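PDB 5F7V: Lmo0181 protein from Listeria monocytogenes serovar 1/2a, which binds cycloalternan, a cyclic glucan, probably as the membrane-tethered lipoprotein component of an ABC-type importer. Local coordinates for residues A[128-133]-A[251-256]; A[264-269]-A[338-343]. All blocks are in the same frame, centred on the assembly; numbering follows the deposited sequence.

Contact 1 of 2, residues A[128-133]-A[251-256]. With GLC (alpha-D-glucopyranose), chain B; GLC (alpha-D-glucopyranose), chain C; GLC (alpha-D-glucopyranose), chain D.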
loop_
_atom_site.group_PDB
_atom_site.type_symbol
_atom_site.label_atom_id
_atom_site.label_comp_id
_atom_site.label_asym_id
_atom_site.label_seq_id
_atom_site.Cartn_x
_atom_site.Cartn_y
_atom_site.Cartn_z
ATOM N N SER A 128 -6.332 0.254 2.587
ATOM C CA SER A 128 -5.601 1.519 2.801
ATOM C C SER A 128 -5.420 2.285 1.503
ATOM O O SER A 128 -5.714 1.793 0.415
ATOM C CB SER A 128 -4.214 1.196 3.388
ATOM O OG SER A 128 -3.407 0.479 2.478
ATOM N N ASN A 129 -4.963 3.524 1.643
ATOM C CA ASN A 129 -4.634 4.370 0.494
ATOM C C ASN A 129 -3.527 5.320 0.880
ATOM O O ASN A 129 -2.953 5.247 1.960
ATOM C CB ASN A 129 -5.897 5.011 -0.069
ATOM C CG ASN A 129 -6.591 5.905 0.921
ATOM O OD1 ASN A 129 -6.078 6.208 2.003
ATOM N ND2 ASN A 129 -7.793 6.338 0.579
ATOM N N VAL A 130 -3.197 6.142 -0.122
ATOM C CA VAL A 130 -2.107 7.100 -0.007
ATOM C C VAL A 130 -2.678 8.497 -0.080
ATOM O O VAL A 130 -3.678 8.752 -0.727
ATOM C CB VAL A 130 -1.093 6.839 -1.135
ATOM C CG1 VAL A 130 -0.087 7.987 -1.325
ATOM C CG2 VAL A 130 -0.366 5.502 -0.891
ATOM N N VAL A 131 -2.072 9.402 0.687
ATOM C CA VAL A 131 -2.477 10.795 0.765
ATOM C C VAL A 131 -1.230 11.648 0.737
ATOM O O VAL A 131 -0.109 11.153 0.881
ATOM C CB VAL A 131 -3.281 11.108 2.046
ATOM C CG1 VAL A 131 -4.641 10.426 1.957
ATOM C CG2 VAL A 131 -2.575 10.667 3.305
ATOM N N THR A 132 -1.447 12.939 0.527
ATOM C CA THR A 132 -0.355 13.909 0.736
ATOM C C THR A 132 -0.330 14.289 2.187
ATOM O O THR A 132 -1.281 14.897 2.685
ATOM C CB THR A 132 -0.565 15.133 -0.143
ATOM O OG1 THR A 132 -0.592 14.695 -1.504
ATOM C CG2 THR A 132 0.546 16.151 0.077
ATOM N N ILE A 133 0.772 14.007 2.855
ATOM C CA ILE A 133 0.947 14.322 4.265
ATOM C C ILE A 133 1.843 15.553 4.326
ATOM O O ILE A 133 2.913 15.559 3.703
ATOM C CB ILE A 133 1.573 13.157 5.025
ATOM C CG1 ILE A 133 0.761 11.875 4.791
ATOM C CG2 ILE A 133 1.675 13.524 6.511
ATOM C CD1 ILE A 133 1.103 10.745 5.698
ATOM N N GLY A 251 1.442 6.352 2.585
ATOM C CA GLY A 251 0.208 5.731 3.031
ATOM C C GLY A 251 -0.249 6.075 4.424
ATOM O O GLY A 251 0.497 6.490 5.308
ATOM N N ILE A 252 -1.532 5.797 4.627
ATOM C CA ILE A 252 -2.157 5.983 5.937
ATOM C C ILE A 252 -1.568 5.041 6.984
ATOM O O ILE A 252 -1.796 5.206 8.177
ATOM C CB ILE A 252 -3.702 5.846 5.898
ATOM C CG1 ILE A 252 -4.177 4.424 5.566
ATOM C CG2 ILE A 252 -4.273 6.869 4.919
ATOM C CD1 ILE A 252 -5.674 4.248 5.543
ATOM N N TRP A 253 -0.841 4.019 6.523
ATOM C CA TRP A 253 -0.099 3.114 7.417
ATOM C C TRP A 253 1.027 3.792 8.157
ATOM O O TRP A 253 1.582 3.176 9.062
ATOM C CB TRP A 253 0.445 1.870 6.671
ATOM C CG TRP A 253 1.220 2.188 5.450
ATOM C CD1 TRP A 253 2.576 2.396 5.359
ATOM C CD2 TRP A 253 0.706 2.288 4.122
ATOM N NE1 TRP A 253 2.920 2.667 4.075
ATOM C CE2 TRP A 253 1.802 2.587 3.281
ATOM C CE3 TRP A 253 -0.566 2.138 3.537
ATOM C CZ2 TRP A 253 1.652 2.769 1.895
ATOM C CZ3 TRP A 253 -0.691 2.305 2.166
ATOM C CH2 TRP A 253 0.388 2.626 1.357
ATOM N N LEU A 254 1.352 5.041 7.815
ATOM C CA LEU A 254 2.352 5.793 8.581
ATOM C C LEU A 254 1.729 6.783 9.563
ATOM O O LEU A 254 2.473 7.485 10.239
ATOM C CB LEU A 254 3.336 6.512 7.657
ATOM C CG LEU A 254 4.228 5.514 6.904
ATOM C CD1 LEU A 254 5.242 6.294 6.055
ATOM C CD2 LEU A 254 4.929 4.475 7.772
ATOM N N PHE A 255 0.410 6.845 9.672
ATOM C CA PHE A 255 -0.170 7.750 10.649
ATOM C C PHE A 255 0.289 7.410 12.070
ATOM O O PHE A 255 0.554 8.335 12.831
ATOM C CB PHE A 255 -1.693 7.666 10.629
ATOM C CG PHE A 255 -2.369 8.376 9.484
ATOM C CD1 PHE A 255 -1.670 8.986 8.435
ATOM C CD2 PHE A 255 -3.765 8.352 9.425
ATOM C CE1 PHE A 255 -2.353 9.581 7.393
ATOM C CE2 PHE A 255 -4.441 8.951 8.405
ATOM C CZ PHE A 255 -3.728 9.550 7.379
ATOM N N ASP A 256 0.424 6.137 12.442
ATOM C CA ASP A 256 0.907 5.810 13.784
ATOM C C ASP A 256 2.336 6.344 14.000
ATOM O O ASP A 256 2.572 6.974 15.032
ATOM C CB ASP A 256 0.852 4.299 14.047
ATOM C CG ASP A 256 1.298 3.941 15.445
ATOM O OD1 ASP A 256 0.491 4.148 16.363
ATOM O OD2 ASP A 256 2.466 3.509 15.629
HETATM C C1 GLC B . 1.160 -1.015 2.580
HETATM C C2 GLC B . -0.102 -1.843 2.512
HETATM C C3 GLC B . 0.042 -2.933 1.465
HETATM C C4 GLC B . 0.497 -2.344 0.135
HETATM C C5 GLC B . 1.786 -1.553 0.325
HETATM C C6 GLC B . 2.232 -0.833 -0.941
HETATM O O2 GLC B . -0.358 -2.398 3.807
HETATM O O3 GLC B . -1.236 -3.540 1.298
HETATM O O4 GLC B . 0.791 -3.433 -0.745
HETATM O O5 GLC B . 1.555 -0.519 1.307
HETATM O O6 GLC B . 3.337 -0.006 -0.510
HETATM C C1 GLC C . 5.848 3.782 1.465
HETATM C C2 GLC C . 7.082 4.667 1.512
HETATM C C3 GLC C . 8.293 3.937 2.035
HETATM C C4 GLC C . 7.982 3.195 3.323
HETATM C C5 GLC C . 6.774 2.301 3.141
HETATM C C6 GLC C . 6.384 1.762 4.508
HETATM O O2 GLC C . 7.352 5.252 0.232
HETATM O O3 GLC C . 9.452 4.743 2.163
HETATM O O4 GLC C . 9.116 2.461 3.770
HETATM O O5 GLC C . 5.661 3.087 2.717
HETATM O O6 GLC C . 5.245 0.895 4.469
HETATM C C1 GLC D . 5.568 -0.449 4.107
HETATM C C2 GLC D . 4.459 -0.955 3.205
HETATM C C3 GLC D . 3.142 -1.105 3.950
HETATM C C4 GLC D . 3.370 -2.011 5.142
HETATM C C5 GLC D . 4.435 -1.360 6.034
HETATM C C6 GLC D . 4.695 -2.152 7.310
HETATM O O2 GLC D . 4.314 -0.055 2.107
HETATM O O3 GLC D . 2.201 -1.795 3.132
HETATM O O4 GLC D . 2.147 -2.257 5.842
HETATM O O5 GLC D . 5.643 -1.251 5.278
HETATM O O6 GLC D . 5.366 -3.356 6.944
#

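Contact 2 of 2, residues A[264-269]-A[338-343]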
loop_
_atom_site.group_PDB
_atom_site.type_symbol
_atom_site.label_atom_id
_atom_site.label_comp_id
_atom_site.label_asym_id
_atom_site.label_seq_id
_atom_site.Cartn_x
_atom_site.Cartn_y
_atom_site.Cartn_z
ATOM N N LYS A 264 3.294 20.330 13.647
ATOM C CA LYS A 264 1.896 20.122 13.230
ATOM C C LYS A 264 1.854 19.644 11.784
ATOM O O LYS A 264 2.632 20.115 10.934
ATOM C CB LYS A 264 1.132 21.436 13.334
ATOM C CG LYS A 264 1.150 22.059 14.737
ATOM C CD LYS A 264 0.597 21.225 15.855
ATOM C CE LYS A 264 0.865 21.848 17.226
ATOM N NZ LYS A 264 2.302 22.131 17.545
ATOM N N TRP A 265 0.957 18.693 11.511
ATOM C CA TRP A 265 0.845 18.113 10.197
ATOM C C TRP A 265 -0.597 17.766 9.920
ATOM O O TRP A 265 -1.405 17.520 10.832
ATOM C CB TRP A 265 1.731 16.881 10.046
ATOM C CG TRP A 265 1.518 15.749 11.028
ATOM C CD1 TRP A 265 1.972 15.677 12.309
ATOM C CD2 TRP A 265 0.801 14.545 10.813
ATOM N NE1 TRP A 265 1.581 14.516 12.921
ATOM C CE2 TRP A 265 0.875 13.784 12.003
ATOM C CE3 TRP A 265 0.132 14.007 9.710
ATOM C CZ2 TRP A 265 0.320 12.537 12.104
ATOM C CZ3 TRP A 265 -0.416 12.745 9.824
ATOM C CH2 TRP A 265 -0.313 12.025 11.010
ATOM N N ASP A 266 -0.900 17.646 8.627
ATOM C CA ASP A 266 -2.248 17.261 8.204
ATOM C C ASP A 266 -2.131 16.540 6.865
ATOM O O ASP A 266 -1.029 16.234 6.399
ATOM C CB ASP A 266 -3.184 18.484 8.196
ATOM C CG ASP A 266 -4.668 18.171 8.409
ATOM O OD1 ASP A 266 -5.093 16.993 8.334
ATOM O OD2 ASP A 266 -5.381 19.182 8.676
ATOM N N VAL A 267 -3.268 16.169 6.306
ATOM C CA VAL A 267 -3.300 15.373 5.075
ATOM C C VAL A 267 -4.291 15.911 4.082
ATOM O O VAL A 267 -5.253 16.612 4.452
ATOM C CB VAL A 267 -3.613 13.891 5.367
ATOM C CG1 VAL A 267 -2.605 13.285 6.322
ATOM C CG2 VAL A 267 -5.019 13.694 5.871
ATOM N N GLN A 268 -4.093 15.598 2.819
ATOM C CA GLN A 268 -4.966 16.003 1.721
ATOM C C GLN A 268 -5.035 14.937 0.643
ATOM O O GLN A 268 -4.132 14.148 0.483
ATOM C CB GLN A 268 -4.478 17.343 1.122
ATOM C CG GLN A 268 -5.416 18.007 0.121
ATOM C CD GLN A 268 -6.790 18.196 0.694
ATOM O OE1 GLN A 268 -7.660 17.357 0.535
ATOM N NE2 GLN A 268 -6.991 19.332 1.373
ATOM N N VAL A 269 -6.156 14.923 -0.071
ATOM C CA VAL A 269 -6.260 14.116 -1.300
ATOM C C VAL A 269 -5.172 14.481 -2.268
ATOM O O VAL A 269 -4.909 15.664 -2.468
ATOM C CB VAL A 269 -7.630 14.336 -1.964
ATOM C CG1 VAL A 269 -7.773 13.455 -3.214
ATOM C CG2 VAL A 269 -8.785 14.081 -1.010
ATOM N N PRO A 338 -3.683 13.580 15.497
ATOM C CA PRO A 338 -3.539 13.986 14.119
ATOM C C PRO A 338 -3.684 12.792 13.155
ATOM O O PRO A 338 -3.566 11.648 13.555
ATOM C CB PRO A 338 -2.129 14.586 14.117
ATOM C CG PRO A 338 -1.366 13.738 15.102
ATOM C CD PRO A 338 -2.378 13.560 16.192
ATOM N N PRO A 339 -3.924 13.025 11.870
ATOM C CA PRO A 339 -4.163 14.349 11.286
ATOM C C PRO A 339 -5.638 14.725 11.481
ATOM O O PRO A 339 -6.495 13.851 11.676
ATOM C CB PRO A 339 -3.867 14.097 9.805
ATOM C CG PRO A 339 -4.351 12.685 9.546
ATOM C CD PRO A 339 -3.937 11.979 10.818
ATOM N N ASP A 340 -5.947 16.016 11.394
ATOM C CA ASP A 340 -7.332 16.466 11.492
ATOM C C ASP A 340 -8.191 16.050 10.323
ATOM O O ASP A 340 -9.370 15.696 10.514
ATOM C CB ASP A 340 -7.397 17.988 11.616
ATOM C CG ASP A 340 -6.949 18.519 12.972
ATOM O OD1 ASP A 340 -7.137 17.866 14.007
ATOM O OD2 ASP A 340 -6.444 19.654 13.002
ATOM N N ASN A 341 -7.638 16.096 9.104
ATOM C CA ASN A 341 -8.480 15.913 7.910
ATOM C C ASN A 341 -8.622 14.451 7.528
ATOM O O ASN A 341 -8.297 14.051 6.419
ATOM C CB ASN A 341 -7.904 16.731 6.774
ATOM C CG ASN A 341 -8.831 16.793 5.586
ATOM O OD1 ASN A 341 -10.050 16.651 5.734
ATOM N ND2 ASN A 341 -8.277 16.994 4.397
ATOM N N ARG A 342 -9.125 13.658 8.480
ATOM C CA ARG A 342 -9.385 12.245 8.280
ATOM C C ARG A 342 -10.334 12.007 7.094
ATOM O O ARG A 342 -10.200 10.985 6.403
ATOM C CB ARG A 342 -9.965 11.636 9.569
ATOM C CG ARG A 342 -9.081 11.668 10.814
ATOM C CD ARG A 342 -7.887 10.789 10.622
ATOM N NE ARG A 342 -6.963 10.741 11.763
ATOM C CZ ARG A 342 -6.693 9.673 12.500
ATOM N NH1 ARG A 342 -7.315 8.531 12.266
ATOM N NH2 ARG A 342 -5.738 9.746 13.420
ATOM N N GLU A 343 -11.230 12.962 6.820
ATOM C CA GLU A 343 -12.137 12.792 5.678
ATOM C C GLU A 343 -11.394 12.668 4.362
ATOM O O GLU A 343 -11.936 12.027 3.462
ATOM C CB GLU A 343 -13.237 13.854 5.609
ATOM C CG GLU A 343 -14.329 13.721 6.633
ATOM C CD GLU A 343 -15.345 12.587 6.470
ATOM O OE1 GLU A 343 -15.215 11.687 5.594
ATOM O OE2 GLU A 343 -16.312 12.628 7.282
HETATM O O HOH W 1 -3.894 17.955 11.699
HETATM O O HOH W 2 -5.018 20.671 10.924
HETATM O O HOH W 3 -10.024 17.135 1.954
#

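Contact 1 of 2, residues A[128-133]-A[251-256]
Ile-252 N donates to Asn-129 O (3.1 Å, 162° at the hydrogen), the one hydrogen bond between segments 128-133 and 251-256. It lies just beside the antiparallel, non-hydrogen-bonded pair Val-130 and Gly-251. Asn-129 O also takes a CA-H contact from Gly-251, so this carbonyl meets both residues where the strand 245-251 gives way to the 3-10 turn 252-254. The amide ND2 of Asn-129 turns elsewhere, to Val-345 O.

Apolar contacts add to this bond. Ile-252 sets CG1 and CD1 against CB and CA of Ser-128, while Val-131 CG2 and Ile-133 CD1 (4.0 Å to Phe-255 CE1) come to the edge of the Phe-255 ring.

Trp-253 faces the glycan. With CG between the backbone N and the carbonyl carbon (chi1 52°), the indole lies against Gly-251 CA, offset toward the rim of one face; over the other lie C1 of the chain B glucose at the centre and C3 of the chain D glucose toward the rim. Ser-128 CB sits at the ring edge and Val-130 CG2 reaches CH2 obliquely (3.7 Å). The contact thus backs a sugar-stacking tryptophan with main chain and aliphatic groups, and the bond from Trp-253 NE1 to O5 of the chain C glucose (3.1 Å) probably helps fix the indole's turn.

Contact 2 of 2, residues A[264-269]-A[338-343]
The touching parts of strand 265-268 and the irregular segment 338-343 run in roughly the same direction, 26° apart, with Asp-266 CA and Pro-339 CA closest (4.7 Å). They form no backbone ladder; side chains and waters bridge them instead. The peptide bonds before Pro-338 and Pro-339 are both cis.

Asp-266 OD1 accepts from Asn-341 N (2.8 Å) through its syn lone pair and, on the anti side and 33° out of the carboxylate plane, from Val-267 N of its own strand. With CG swung anti to the backbone N (chi1 -153°), the carboxylate reaches across the gap. Asn-341 returns a bond: ND2 donates to Val-267 O (3.0 Å), near the amide plane of Asn-341. Water links Trp-265 O to Asp-340 N, and another donates to both Asp-266 OD2 and Asp-340 OD2 (4.5 Å apart), probably easing the repulsion between the two carboxylates; Asp-340 OD1 is hydrogen-bonded to Thr-337 OG1.

The prolines pack on the indole of Trp-265: Pro-338 CB lies over a face, offset toward the rim, and Pro-339 CD meets CH2 (3.6 Å). Pro-339 CG also touches Val-267 CG1 (3.7 Å). Behind them, Arg-342 NE donates to Pro-339 O in plane with both groups, and NH2 reaches Pro-338 O from above its carbonyl plane. Asn-341 centres an inverse gamma turn, and segment 338-343, between helices 327-335 and 343-347, docks on the sheet of a type II periplasmic-binding-protein fold.

Strand 119-135 ties the two contacts together: segment 128-133 lies on it, and strand 265-268 pairs with it antiparallel, with Thr-132 O probably bonded to Gln-268 N. Ile-133 CG2 packs on Trp-265 CE3, and Phe-255 touches both Val-267 and Pro-339, so one apolar layer runs between them, their centres about 10 Å apart. Contact 1 is buried, its centre about 9 Å from the chain centre, and presents Trp-253 to the sugar; contact 2, about 18 Å from the chain centre, is only partly buried. Contact 1 combines one backbone bond with apolar and sugar-stacking contacts, whereas contact 2 uses a carboxylate, an amide and bridging waters beside its proline-tryptophan patch.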